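Local coordinates for phospholyase (Arthrobacter aurescens, PDB 5G4I), which is a pyridoxal phosphate-dependent phospholyase of the class III aminotransferase family and probably breaks down ethanolamine phosphate, at residues 37-42 and 398-403; 100-105 and 321-326; 113-118 and 124-129; 411-416 and 429-434. All blocks are in the same frame, centred on the assembly; numbering follows the deposited sequence.

In the fold
The chain opens contact 1 at residues 37-42 and closes it only at 398-403. This widest loop encloses contacts 2 and 3. Contact 2 starts on helix 94-104 and closes on helix 316-331. Within its span lies contact 3, a short closure from strand 113-117 to helix 120-135. Contacts 2 and 3 touch where Ala100 and Leu103 pack on Leu114. Contact 4 follows in series and joins strand 410-413 to helix 421-436. No two contacts cross. Contacts 1 and 4 share one mixed sheet, in which strands 399-404 and 410-413 are neighbours, and Ser402 O probably bonds Lys412 N. Contact 3 lies on the other large sheet, beside the cofactor.

Contact 1. Residues 37-42 and 398-403; sequences QPLELV and GVLISR
Backbone hydrogen bonds hold the touching residues from outside the contact: Leu39 and Leu41 are bonded to the second subunit, and Leu400 to Leu58. Between the two segments themselves the contact is purely apolar. Leu400 carries one side of it alone. Its two methyls divide the work. CD2 meets Leu39 CD1 at 4.1 Å, and CD1 meets Leu41 CD1 at 4.3 Å. The forked end of Leu400 thus spans two residues of segment 37-42 that lie two apart in sequence. The Leu39 and Leu400 side chains cross obliquely, and a single methyl from each makes the touch. In Leu400 the CG stands opposite the carbonyl carbon (chi1 -54°), which carries both methyls outward from the strand to Leu39 and Leu41. The backbones stay far apart, with 10.7 Å between the CA atoms of Leu39 and Leu400. The two segments bury 82 Å² between them. Leu49 and Tyr57 of the intervening strands touch Leu400 as well, and Tyr91 of the second subunit packs on both Leu41 and Leu400. Val399 and Ile401 instead pack on Met394 of helix 384-396. That helix gives way to strand 399-404 through a Schellman motif at Gly398, whose phi is positive (91°). Two strands, 48-51 and 56-59, lie between 41-45 and 399-404 in the sheet, and the leucines touch by side chains alone. A small domain built from both ends of the chain, with an N-terminal antiparallel meander joined to C-terminal strands, is typical of class III aminotransferases of fold type I.

Contact 2. Residues 100-105 and 321-326; sequences AEALLS and AGLAVL
Ala102 and Leu323 mark the nearest backbone approach of two helical segments, with their CA atoms 7.2 Å apart. The axes of 100-104 and 321-326 come within 10.0 Å. Their N-to-C directions differ by 39°, so the helices run in roughly the same sense. An alanine faces the partner helix at the centre, and leucines fill the space around it. Ala102 CB touches Leu323 CD2 at 3.9 Å and Leu326 CD1 at 4.0 Å. One small methyl therefore meets two leucines three residues apart, on neighbouring turns. Leu326 reaches further. Its CD1 lies against the peptide that joins Ala102 to Leu103, 3.9 Å from Leu103 N, and also approaches Leu103 CB at 4.3 Å. A chi1 of -73° sets the CG of Leu326 beside its backbone N, and this sends CD1 across to that peptide. The bond from CA to CB of Leu323 does not aim at the other helix, but the end of its side chain bends closer. Within segment 100-105, Ser105 OG donates to Ala102 O at 2.7 Å, tilted 29° from the carbonyl plane. Among its neighbours, Tyr99 touches both Leu323 and Leu326. Glu101 forms a salt bridge with Arg22 of the second subunit. Helix 72-82 covers another side of helix 316-331, while strand 113-117 packs against helix 94-104 through Leu114.

Contact 3. Residues 113-118 and 124-129; sequences RLFLTN and NELALR
The apolar contact between strand and helix rests on Phe115 and Leu126, with Thr117 at its margin. One methyl of Leu126 does the touching. CD2 lies 3.6 Å from Phe115 CB and 3.8 Å from Phe115 CG, so it is pressed against the root of the aromatic side chain. It reaches the ring obliquely, with Phe115 CD2 at 4.1 Å from the same methyl. The two side chains cross at about a right angle. Leu126 extends from the helix with CG trans to its own N (chi1 176°), which brings the methyl out to the strand. A looser touch joins Thr117 CG2 to Leu126 CD2 at 4.4 Å. Phe115 and Thr117, two apart on the strand, thus share one helical leucine.

Strand 113-117 is the outermost strand, within this chain, of the large mixed sheet of fold type I enzymes; Leu114 makes backbone hydrogen bonds to the second subunit. A short turn leads from the strand into helix 120-135, at whose start Gly120 and Ser121 bind pyridoxal 5'-phosphate. The side chain of Thr117 is about 8 Å from the cofactor.

The polar interactions lie around this apolar centre. Thr117 OG1 is hydrogen-bonded to Ser119 O, in the turn itself. Asn124 touches the cofactor; its OD1 is bonded to Thr278 OG1, and its ND2 to both His148 O and Asp251 OD2, which fixes the amide. Further along the helix, Arg129 NE forms a salt bridge with Glu165 OE2 of the second subunit, and Glu125 OE2 bonds Thr152 N of that subunit.

Contact 4. Residues 411-416 and 429-434; sequences LKMRPP and GQLELS. With PO4 (phosphate ion), chain D.
Leu411 and Met413 meet helix 429-434 at a single residue, Leu431. The segment starts at Gly429, whose O accepts a bond from Leu433 N. Gln430 OE1 bonds Arg397 NH1. Leu431 comes next; a chi1 of 176° extends it away from its backbone N, toward the strand. Its two methyls serve different partners. CD1 touches Leu411 CD2 at 3.7 Å, the side chains sliding past each other in opposite directions. CD2 takes the terminal methyl of Met413, with CE at 4.1 Å. Leu349 of helix 334-355 packs on both Leu431 and Met413. At Ser434 the OG bonds Asp393 OD2, tying the helix to 384-396.

Away from the helix, Arg414 and Lys412 gather round a phosphate ion, probably from the crystallisation liquor. The guanidinium takes it edge-on, with P in its plane. Arg414 NH1 bonds PO4 O1 at 2.8 Å and NH2 bonds PO4 O2 at 3.0 Å, both fairly straight (N-H...O 159° and 164°). Lys412 NZ approaches PO4 O3 at 3.2 Å and lies above one guanidinium face. Tyr61 OH, Gln254 NE2 and Arg90 NH1 of the second subunit also hydrogen-bond the phosphate. NH1 also bonds Gln254 OE1 and NH2 Tyr61 O, so each has a second partner. With an alanine here, the phosphate would probably lose its two-pronged grip, and Gln254 OE1 would be left without this donor. Because Gln254 also binds pyridoxal 5'-phosphate, the cluster is consistent with an anion site beside the cofactor pocket of a phospholyase, at the end of a strand backed by a helix in the small domain.

Contact 1. Residues 37-42 and 398-403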
loop_
_atom_site.group_PDB
_atom_site.type_symbol
_atom_site.label_atom_id
_atom_site.label_comp_id
_atom_site.label_asym_id
_atom_site.label_seq_id
_atom_site.Cartn_x
_atom_site.Cartn_y
_atom_site.Cartn_z
ATOM N N GLN A 37 -13.770 6.998 25.973
ATOM C CA GLN A 37 -14.689 5.938 25.640
ATOM C C GLN A 37 -14.712 5.838 24.075
ATOM O O GLN A 37 -15.274 6.752 23.425
ATOM C CB GLN A 37 -16.152 6.129 26.182
ATOM C CG GLN A 37 -17.075 4.972 25.969
ATOM C CD GLN A 37 -16.944 3.767 26.977
ATOM O OE1 GLN A 37 -16.580 2.658 26.639
ATOM N NE2 GLN A 37 -17.307 4.039 28.203
ATOM N N PRO A 38 -14.070 4.797 23.509
ATOM C CA PRO A 38 -14.096 4.724 22.030
ATOM C C PRO A 38 -15.514 4.835 21.477
ATOM O O PRO A 38 -16.462 4.245 22.045
ATOM C CB PRO A 38 -13.530 3.357 21.766
ATOM C CG PRO A 38 -12.417 3.211 22.866
ATOM C CD PRO A 38 -13.184 3.768 24.099
ATOM N N LEU A 39 -15.676 5.489 20.328
ATOM C CA LEU A 39 -16.957 5.720 19.698
ATOM C C LEU A 39 -17.172 4.729 18.538
ATOM O O LEU A 39 -16.236 4.640 17.687
ATOM C CB LEU A 39 -17.091 7.151 19.047
ATOM C CG LEU A 39 -17.406 8.354 19.885
ATOM C CD1 LEU A 39 -17.546 9.494 18.842
ATOM C CD2 LEU A 39 -18.693 8.139 20.707
ATOM N N GLU A 40 -18.354 4.087 18.462
ATOM C CA GLU A 40 -18.736 3.176 17.406
ATOM C C GLU A 40 -19.582 3.951 16.407
ATOM O O GLU A 40 -20.743 4.332 16.670
ATOM C CB GLU A 40 -19.528 1.927 17.922
ATOM C CG GLU A 40 -19.863 0.937 16.830
ATOM C CD GLU A 40 -20.633 -0.300 17.285
ATOM O OE1 GLU A 40 -20.750 -0.426 18.522
ATOM O OE2 GLU A 40 -21.196 -1.006 16.411
ATOM N N LEU A 41 -19.012 4.265 15.208
ATOM C CA LEU A 41 -19.739 5.028 14.191
ATOM C C LEU A 41 -20.282 4.130 13.142
ATOM O O LEU A 41 -19.525 3.419 12.477
ATOM C CB LEU A 41 -18.804 6.144 13.611
ATOM C CG LEU A 41 -18.371 7.230 14.577
ATOM C CD1 LEU A 41 -17.557 8.292 13.855
ATOM C CD2 LEU A 41 -19.561 7.915 15.260
ATOM N N VAL A 42 -21.609 4.106 12.985
ATOM C CA VAL A 42 -22.284 3.102 12.158
ATOM C C VAL A 42 -22.774 3.568 10.787
ATOM O O VAL A 42 -23.008 2.732 9.877
ATOM C CB VAL A 42 -23.480 2.414 12.929
ATOM C CG1 VAL A 42 -22.925 1.810 14.217
ATOM C CG2 VAL A 42 -24.582 3.372 13.201
ATOM N N GLY A 398 -21.787 17.313 20.321
ATOM C CA GLY A 398 -22.106 16.824 18.995
ATOM C C GLY A 398 -21.107 17.255 17.900
ATOM O O GLY A 398 -21.549 17.324 16.744
ATOM N N VAL A 399 -19.872 17.498 18.255
ATOM C CA VAL A 399 -18.853 17.973 17.221
ATOM C C VAL A 399 -17.576 17.162 17.393
ATOM O O VAL A 399 -16.993 17.122 18.471
ATOM C CB VAL A 399 -18.578 19.505 17.286
ATOM C CG1 VAL A 399 -17.685 19.945 16.090
ATOM C CG2 VAL A 399 -19.899 20.302 17.286
ATOM N N LEU A 400 -17.065 16.586 16.282
ATOM C CA LEU A 400 -15.808 15.820 16.295
ATOM C C LEU A 400 -14.621 16.691 15.856
ATOM O O LEU A 400 -14.611 17.166 14.723
ATOM C CB LEU A 400 -15.913 14.564 15.353
ATOM C CG LEU A 400 -17.093 13.650 15.614
ATOM C CD1 LEU A 400 -17.099 12.522 14.554
ATOM C CD2 LEU A 400 -17.085 13.137 17.037
ATOM N N ILE A 401 -13.659 16.933 16.728
ATOM C CA ILE A 401 -12.408 17.608 16.490
ATOM C C ILE A 401 -11.232 16.831 17.153
ATOM O O ILE A 401 -11.463 15.846 17.865
ATOM C CB ILE A 401 -12.461 19.085 16.938
ATOM C CG1 ILE A 401 -12.675 19.214 18.459
ATOM C CG2 ILE A 401 -13.457 19.912 16.113
ATOM C CD1 ILE A 401 -12.356 20.580 18.990
ATOM N N SER A 402 -10.044 17.242 16.897
ATOM C CA SER A 402 -8.849 16.614 17.473
ATOM C C SER A 402 -7.770 17.668 17.815
ATOM O O SER A 402 -7.998 18.878 17.934
ATOM C CB SER A 402 -8.295 15.525 16.557
ATOM O OG SER A 402 -7.470 14.614 17.337
ATOM N N ARG A 403 -6.514 17.208 17.997
ATOM C CA ARG A 403 -5.359 18.102 18.251
ATOM C C ARG A 403 -4.066 17.629 17.615
ATOM O O ARG A 403 -3.975 16.423 17.225
ATOM C CB ARG A 403 -5.118 18.284 19.754
ATOM C CG ARG A 403 -4.918 16.973 20.478
ATOM C CD ARG A 403 -4.486 17.167 21.955
ATOM N NE ARG A 403 -4.583 15.921 22.739
ATOM C CZ ARG A 403 -4.373 15.872 24.076
ATOM N NH1 ARG A 403 -3.976 16.979 24.784
ATOM N NH2 ARG A 403 -4.565 14.725 24.727
#

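Contact 2. Residues 100-105 and 321-326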
loop_
_atom_site.group_PDB
_atom_site.type_symbol
_atom_site.label_atom_id
_atom_site.label_comp_id
_atom_site.label_asym_id
_atom_site.label_seq_id
_atom_site.Cartn_x
_atom_site.Cartn_y
_atom_site.Cartn_z
ATOM N N ALA A 100 -5.495 9.419 -15.104
ATOM C CA ALA A 100 -4.193 10.038 -15.164
ATOM C C ALA A 100 -4.258 11.396 -15.884
ATOM O O ALA A 100 -3.666 12.371 -15.437
ATOM C CB ALA A 100 -3.170 9.115 -15.870
ATOM N N GLU A 101 -4.972 11.472 -17.016
ATOM C CA GLU A 101 -5.176 12.741 -17.699
ATOM C C GLU A 101 -5.873 13.802 -16.801
ATOM O O GLU A 101 -5.432 15.008 -16.739
ATOM C CB GLU A 101 -5.932 12.544 -19.041
ATOM C CG GLU A 101 -5.056 11.821 -20.069
ATOM C CD GLU A 101 -5.846 11.415 -21.312
ATOM O OE1 GLU A 101 -7.078 11.166 -21.256
ATOM O OE2 GLU A 101 -5.184 11.093 -22.323
ATOM N N ALA A 102 -6.898 13.406 -16.076
ATOM C CA ALA A 102 -7.637 14.320 -15.220
ATOM C C ALA A 102 -6.762 14.817 -14.044
ATOM O O ALA A 102 -6.752 16.045 -13.716
ATOM C CB ALA A 102 -8.921 13.717 -14.660
ATOM N N LEU A 103 -6.009 13.906 -13.407
ATOM C CA LEU A 103 -5.164 14.318 -12.300
ATOM C C LEU A 103 -3.993 15.211 -12.776
ATOM O O LEU A 103 -3.693 16.248 -12.128
ATOM C CB LEU A 103 -4.698 13.060 -11.523
ATOM C CG LEU A 103 -3.768 13.325 -10.332
ATOM C CD1 LEU A 103 -4.491 14.112 -9.246
ATOM C CD2 LEU A 103 -3.379 11.907 -9.796
ATOM N N LEU A 104 -3.385 14.816 -13.896
ATOM C CA LEU A 104 -2.223 15.603 -14.379
ATOM C C LEU A 104 -2.651 16.982 -14.896
ATOM O O LEU A 104 -1.826 17.927 -14.879
ATOM C CB LEU A 104 -1.441 14.788 -15.385
ATOM C CG LEU A 104 -0.635 13.579 -14.843
ATOM C CD1 LEU A 104 -0.171 12.655 -15.946
ATOM C CD2 LEU A 104 0.522 14.049 -13.946
ATOM N N SER A 105 -3.907 17.143 -15.282
ATOM C CA SER A 105 -4.418 18.485 -15.729
ATOM C C SER A 105 -4.449 19.473 -14.550
ATOM O O SER A 105 -4.611 20.674 -14.718
ATOM C CB SER A 105 -5.830 18.379 -16.345
ATOM O OG SER A 105 -6.883 18.161 -15.369
ATOM N N ALA A 321 -13.074 5.515 -8.890
ATOM C CA ALA A 321 -13.187 6.234 -7.635
ATOM C C ALA A 321 -12.495 7.618 -7.660
ATOM O O ALA A 321 -13.089 8.670 -7.305
ATOM C CB ALA A 321 -12.611 5.420 -6.515
ATOM N N GLY A 322 -11.230 7.603 -8.152
ATOM C CA GLY A 322 -10.505 8.875 -8.185
ATOM C C GLY A 322 -11.092 9.881 -9.196
ATOM O O GLY A 322 -11.140 11.098 -8.895
ATOM N N LEU A 323 -11.596 9.375 -10.347
ATOM C CA LEU A 323 -12.228 10.282 -11.330
ATOM C C LEU A 323 -13.506 10.895 -10.720
ATOM O O LEU A 323 -13.776 12.095 -10.914
ATOM C CB LEU A 323 -12.547 9.490 -12.606
ATOM C CG LEU A 323 -11.499 9.329 -13.666
ATOM C CD1 LEU A 323 -11.929 8.132 -14.584
ATOM C CD2 LEU A 323 -11.378 10.707 -14.428
ATOM N N ALA A 324 -14.296 10.081 -9.995
ATOM C CA ALA A 324 -15.539 10.622 -9.372
ATOM C C ALA A 324 -15.318 11.650 -8.310
ATOM O O ALA A 324 -16.088 12.657 -8.186
ATOM C CB ALA A 324 -16.389 9.470 -8.861
ATOM N N VAL A 325 -14.223 11.512 -7.558
ATOM C CA VAL A 325 -13.835 12.544 -6.558
ATOM C C VAL A 325 -13.513 13.877 -7.247
ATOM O O VAL A 325 -14.006 14.958 -6.822
ATOM C CB VAL A 325 -12.681 12.083 -5.628
ATOM C CG1 VAL A 325 -12.133 13.235 -4.781
ATOM C CG2 VAL A 325 -13.232 10.955 -4.743
ATOM N N LEU A 326 -12.652 13.824 -8.306
ATOM C CA LEU A 326 -12.311 15.045 -9.000
ATOM C C LEU A 326 -13.500 15.678 -9.708
ATOM O O LEU A 326 -13.697 16.906 -9.639
ATOM C CB LEU A 326 -11.186 14.794 -10.026
ATOM C CG LEU A 326 -9.744 14.563 -9.536
ATOM C CD1 LEU A 326 -8.806 14.152 -10.710
ATOM C CD2 LEU A 326 -9.224 15.757 -8.765
#

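Contact 3. Residues 113-118 and 124-129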
loop_
_atom_site.group_PDB
_atom_site.type_symbol
_atom_site.label_atom_id
_atom_site.label_comp_id
_atom_site.label_asym_id
_atom_site.label_seq_id
_atom_site.Cartn_x
_atom_site.Cartn_y
_atom_site.Cartn_z
ATOM N N ARG A 113 4.045 13.456 -15.428
ATOM C CA ARG A 113 3.947 12.000 -15.389
ATOM C C ARG A 113 3.499 11.478 -13.977
ATOM O O ARG A 113 3.650 12.239 -13.002
ATOM C CB ARG A 113 5.310 11.344 -15.738
ATOM C CG ARG A 113 5.802 11.583 -17.228
ATOM C CD ARG A 113 4.900 11.018 -18.305
ATOM N NE ARG A 113 5.561 11.243 -19.636
ATOM C CZ ARG A 113 5.406 12.338 -20.370
ATOM N NH1 ARG A 113 4.693 13.346 -19.975
ATOM N NH2 ARG A 113 6.130 12.421 -21.522
ATOM N N LEU A 114 3.034 10.227 -13.929
ATOM C CA LEU A 114 2.425 9.717 -12.710
ATOM C C LEU A 114 2.844 8.253 -12.494
ATOM O O LEU A 114 2.856 7.430 -13.448
ATOM C CB LEU A 114 0.859 9.766 -12.948
ATOM C CG LEU A 114 -0.159 9.060 -12.109
ATOM C CD1 LEU A 114 -0.161 9.780 -10.763
ATOM C CD2 LEU A 114 -1.593 9.130 -12.553
ATOM N N PHE A 115 3.097 7.888 -11.205
ATOM C CA PHE A 115 3.095 6.506 -10.694
ATOM C C PHE A 115 1.889 6.407 -9.714
ATOM O O PHE A 115 1.845 7.158 -8.704
ATOM C CB PHE A 115 4.349 6.184 -9.890
ATOM C CG PHE A 115 5.676 6.228 -10.638
ATOM C CD1 PHE A 115 6.404 7.379 -10.720
ATOM C CD2 PHE A 115 6.175 5.067 -11.191
ATOM C CE1 PHE A 115 7.672 7.368 -11.395
ATOM C CE2 PHE A 115 7.396 5.037 -11.859
ATOM C CZ PHE A 115 8.133 6.213 -11.962
ATOM N N LEU A 116 0.990 5.479 -9.929
ATOM C CA LEU A 116 -0.092 5.281 -8.960
ATOM C C LEU A 116 0.355 4.224 -7.886
ATOM O O LEU A 116 1.178 3.328 -8.158
ATOM C CB LEU A 116 -1.355 4.803 -9.705
ATOM C CG LEU A 116 -2.086 5.929 -10.425
ATOM C CD1 LEU A 116 -3.031 5.428 -11.527
ATOM C CD2 LEU A 116 -2.897 6.807 -9.470
ATOM N N THR A 117 -0.257 4.348 -6.678
ATOM C CA THR A 117 -0.008 3.438 -5.567
ATOM C C THR A 117 -1.360 3.196 -4.865
ATOM O O THR A 117 -2.412 3.673 -5.335
ATOM C CB THR A 117 1.039 3.983 -4.546
ATOM O OG1 THR A 117 0.423 5.059 -3.800
ATOM C CG2 THR A 117 2.363 4.384 -5.208
ATOM N N ASN A 118 -1.331 2.484 -3.708
ATOM C CA ASN A 118 -2.581 2.182 -2.965
ATOM C C ASN A 118 -2.673 2.954 -1.602
ATOM O O ASN A 118 -3.569 2.710 -0.801
ATOM C CB ASN A 118 -2.752 0.686 -2.768
ATOM C CG ASN A 118 -2.532 -0.108 -4.031
ATOM O OD1 ASN A 118 -1.437 -0.789 -4.176
ATOM N ND2 ASN A 118 -3.378 0.005 -4.971
ATOM N N ASN A 124 5.183 7.822 -0.592
ATOM C CA ASN A 124 6.417 8.413 -0.045
ATOM C C ASN A 124 7.563 7.392 -0.085
ATOM O O ASN A 124 8.726 7.811 -0.365
ATOM C CB ASN A 124 6.219 8.945 1.391
ATOM C CG ASN A 124 5.528 10.285 1.456
ATOM O OD1 ASN A 124 5.776 11.144 0.594
ATOM N ND2 ASN A 124 4.776 10.531 2.504
ATOM N N GLU A 125 7.350 6.100 0.147
ATOM C CA GLU A 125 8.397 5.084 -0.033
ATOM C C GLU A 125 8.935 5.150 -1.425
ATOM O O GLU A 125 10.193 5.138 -1.617
ATOM C CB GLU A 125 7.791 3.677 0.240
ATOM C CG GLU A 125 8.777 2.546 0.069
ATOM C CD GLU A 125 9.787 2.380 1.151
ATOM O OE1 GLU A 125 9.738 3.067 2.183
ATOM O OE2 GLU A 125 10.705 1.502 0.977
ATOM N N LEU A 126 8.072 5.172 -2.445
ATOM C CA LEU A 126 8.529 5.220 -3.865
ATOM C C LEU A 126 9.248 6.515 -4.164
ATOM O O LEU A 126 10.308 6.477 -4.867
ATOM C CB LEU A 126 7.336 4.979 -4.807
ATOM C CG LEU A 126 7.621 5.079 -6.294
ATOM C CD1 LEU A 126 8.629 4.059 -6.745
ATOM C CD2 LEU A 126 6.284 4.897 -7.081
ATOM N N ALA A 127 8.716 7.643 -3.720
ATOM C CA ALA A 127 9.429 8.918 -3.978
ATOM C C ALA A 127 10.831 8.913 -3.404
ATOM O O ALA A 127 11.769 9.429 -4.086
ATOM C CB ALA A 127 8.617 10.111 -3.483
ATOM N N LEU A 128 11.036 8.421 -2.164
ATOM C CA LEU A 128 12.414 8.383 -1.571
ATOM C C LEU A 128 13.299 7.478 -2.431
ATOM O O LEU A 128 14.519 7.718 -2.589
ATOM C CB LEU A 128 12.372 7.924 -0.089
ATOM C CG LEU A 128 11.778 8.886 0.931
ATOM C CD1 LEU A 128 11.804 8.187 2.249
ATOM C CD2 LEU A 128 12.626 10.147 1.003
ATOM N N ARG A 129 12.738 6.353 -2.924
ATOM C CA ARG A 129 13.477 5.394 -3.768
ATOM C C ARG A 129 13.902 5.995 -5.089
ATOM O O ARG A 129 15.120 5.865 -5.537
ATOM C CB ARG A 129 12.650 4.089 -3.874
ATOM C CG ARG A 129 13.420 2.925 -4.613
ATOM C CD ARG A 129 12.578 1.628 -4.649
ATOM N NE ARG A 129 13.311 0.623 -5.467
ATOM C CZ ARG A 129 12.761 -0.307 -6.248
ATOM N NH1 ARG A 129 11.464 -0.550 -6.219
ATOM N NH2 ARG A 129 13.527 -1.080 -7.017
#

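Contact 4. Residues 411-416 and 429-434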
loop_
_atom_site.group_PDB
_atom_site.type_symbol
_atom_site.label_atom_id
_atom_site.label_comp_id
_atom_site.label_asym_id
_atom_site.label_seq_id
_atom_site.Cartn_x
_atom_site.Cartn_y
_atom_site.Cartn_z
ATOM N N LEU A 411 -5.583 22.850 18.770
ATOM C CA LEU A 411 -6.899 22.298 18.450
ATOM C C LEU A 411 -7.067 22.350 16.948
ATOM O O LEU A 411 -6.741 23.391 16.373
ATOM C CB LEU A 411 -7.934 23.158 19.308
ATOM C CG LEU A 411 -9.209 22.588 19.685
ATOM C CD1 LEU A 411 -9.052 21.445 20.687
ATOM C CD2 LEU A 411 -10.070 23.656 20.258
ATOM N N LYS A 412 -7.402 21.199 16.349
ATOM C CA LYS A 412 -7.371 21.012 14.902
ATOM C C LYS A 412 -8.740 20.746 14.334
ATOM O O LYS A 412 -9.442 19.816 14.801
ATOM C CB LYS A 412 -6.582 19.833 14.587
ATOM C CG LYS A 412 -6.438 19.518 13.124
ATOM C CD LYS A 412 -6.428 18.027 12.921
ATOM C CE LYS A 412 -5.101 17.406 12.668
ATOM N NZ LYS A 412 -5.233 16.071 12.057
ATOM N N MET A 413 -9.018 21.449 13.227
ATOM C CA MET A 413 -10.352 21.299 12.567
ATOM C C MET A 413 -10.171 21.250 11.079
ATOM O O MET A 413 -9.447 22.125 10.518
ATOM C CB MET A 413 -11.093 22.476 12.917
ATOM C CG MET A 413 -11.463 22.377 14.394
ATOM S SD MET A 413 -11.820 23.775 15.385
ATOM C CE MET A 413 -11.596 25.449 14.858
ATOM N N ARG A 414 -10.707 20.188 10.510
ATOM C CA ARG A 414 -10.327 19.743 9.156
ATOM C C ARG A 414 -11.467 18.870 8.700
ATOM O O ARG A 414 -11.319 17.686 8.536
ATOM C CB ARG A 414 -8.937 18.991 9.192
ATOM C CG ARG A 414 -8.429 18.392 7.822
ATOM C CD ARG A 414 -7.352 17.276 7.962
ATOM N NE ARG A 414 -8.020 16.150 8.633
ATOM C CZ ARG A 414 -7.359 15.079 9.123
ATOM N NH1 ARG A 414 -6.068 14.831 8.755
ATOM N NH2 ARG A 414 -7.953 14.081 9.749
ATOM N N PRO A 415 -12.602 19.513 8.329
ATOM C CA PRO A 415 -13.821 18.715 7.955
ATOM C C PRO A 415 -13.833 18.181 6.537
ATOM O O PRO A 415 -12.987 18.693 5.720
ATOM C CB PRO A 415 -14.941 19.755 8.135
ATOM C CG PRO A 415 -14.278 21.079 7.832
ATOM C CD PRO A 415 -12.904 20.967 8.428
ATOM N N PRO A 416 -14.701 17.272 6.144
ATOM C CA PRO A 416 -14.974 16.995 4.716
ATOM C C PRO A 416 -15.116 18.309 3.926
ATOM O O PRO A 416 -15.610 19.327 4.460
ATOM C CB PRO A 416 -16.268 16.150 4.744
ATOM C CG PRO A 416 -16.168 15.484 6.138
ATOM C CD PRO A 416 -15.633 16.537 7.059
ATOM N N GLY A 429 -19.704 28.270 17.132
ATOM C CA GLY A 429 -20.571 28.658 18.310
ATOM C C GLY A 429 -20.387 27.660 19.481
ATOM O O GLY A 429 -20.211 28.048 20.647
ATOM N N GLN A 430 -20.331 26.358 19.162
ATOM C CA GLN A 430 -20.036 25.367 20.237
ATOM C C GLN A 430 -18.637 25.542 20.791
ATOM O O GLN A 430 -18.454 25.427 22.035
ATOM C CB GLN A 430 -20.286 23.939 19.695
ATOM C CG GLN A 430 -21.687 23.639 19.364
ATOM C CD GLN A 430 -22.711 23.900 20.479
ATOM O OE1 GLN A 430 -22.625 23.292 21.548
ATOM N NE2 GLN A 430 -23.647 24.838 20.265
ATOM N N LEU A 431 -17.647 25.902 19.979
ATOM C CA LEU A 431 -16.313 26.111 20.426
ATOM C C LEU A 431 -16.227 27.268 21.401
ATOM O O LEU A 431 -15.579 27.168 22.488
ATOM C CB LEU A 431 -15.345 26.320 19.253
ATOM C CG LEU A 431 -13.879 26.661 19.596
ATOM C CD1 LEU A 431 -13.256 25.511 20.400
ATOM C CD2 LEU A 431 -13.072 26.959 18.343
ATOM N N GLU A 432 -16.887 28.394 21.047
ATOM C CA GLU A 432 -16.968 29.540 22.002
ATOM C C GLU A 432 -17.626 29.202 23.330
ATOM O O GLU A 432 -17.066 29.601 24.364
ATOM C CB GLU A 432 -17.718 30.716 21.388
ATOM C CG GLU A 432 -16.908 31.326 20.275
ATOM C CD GLU A 432 -17.257 32.915 20.120
ATOM O OE1 GLU A 432 -16.762 33.691 20.968
ATOM O OE2 GLU A 432 -17.918 33.192 19.203
ATOM N N LEU A 433 -18.710 28.470 23.306
ATOM C CA LEU A 433 -19.361 28.043 24.532
ATOM C C LEU A 433 -18.492 27.081 25.348
ATOM O O LEU A 433 -18.390 27.158 26.606
ATOM C CB LEU A 433 -20.726 27.480 24.235
ATOM C CG LEU A 433 -21.759 28.485 23.633
ATOM C CD1 LEU A 433 -22.923 27.744 23.110
ATOM C CD2 LEU A 433 -22.149 29.618 24.599
ATOM N N SER A 434 -17.805 26.176 24.669
ATOM C CA SER A 434 -16.847 25.298 25.336
ATOM C C SER A 434 -15.686 26.058 26.020
ATOM O O SER A 434 -15.314 25.774 27.204
ATOM C CB SER A 434 -16.407 24.204 24.291
ATOM O OG SER A 434 -15.693 23.153 25.020
HETATM P P PO4 D . -4.901 11.999 10.671
HETATM O O1 PO4 D . -4.324 13.077 9.959
HETATM O O2 PO4 D . -6.313 11.595 10.251
HETATM O O3 PO4 D . -5.295 12.829 11.887
HETATM O O4 PO4 D . -4.058 10.804 11.031
#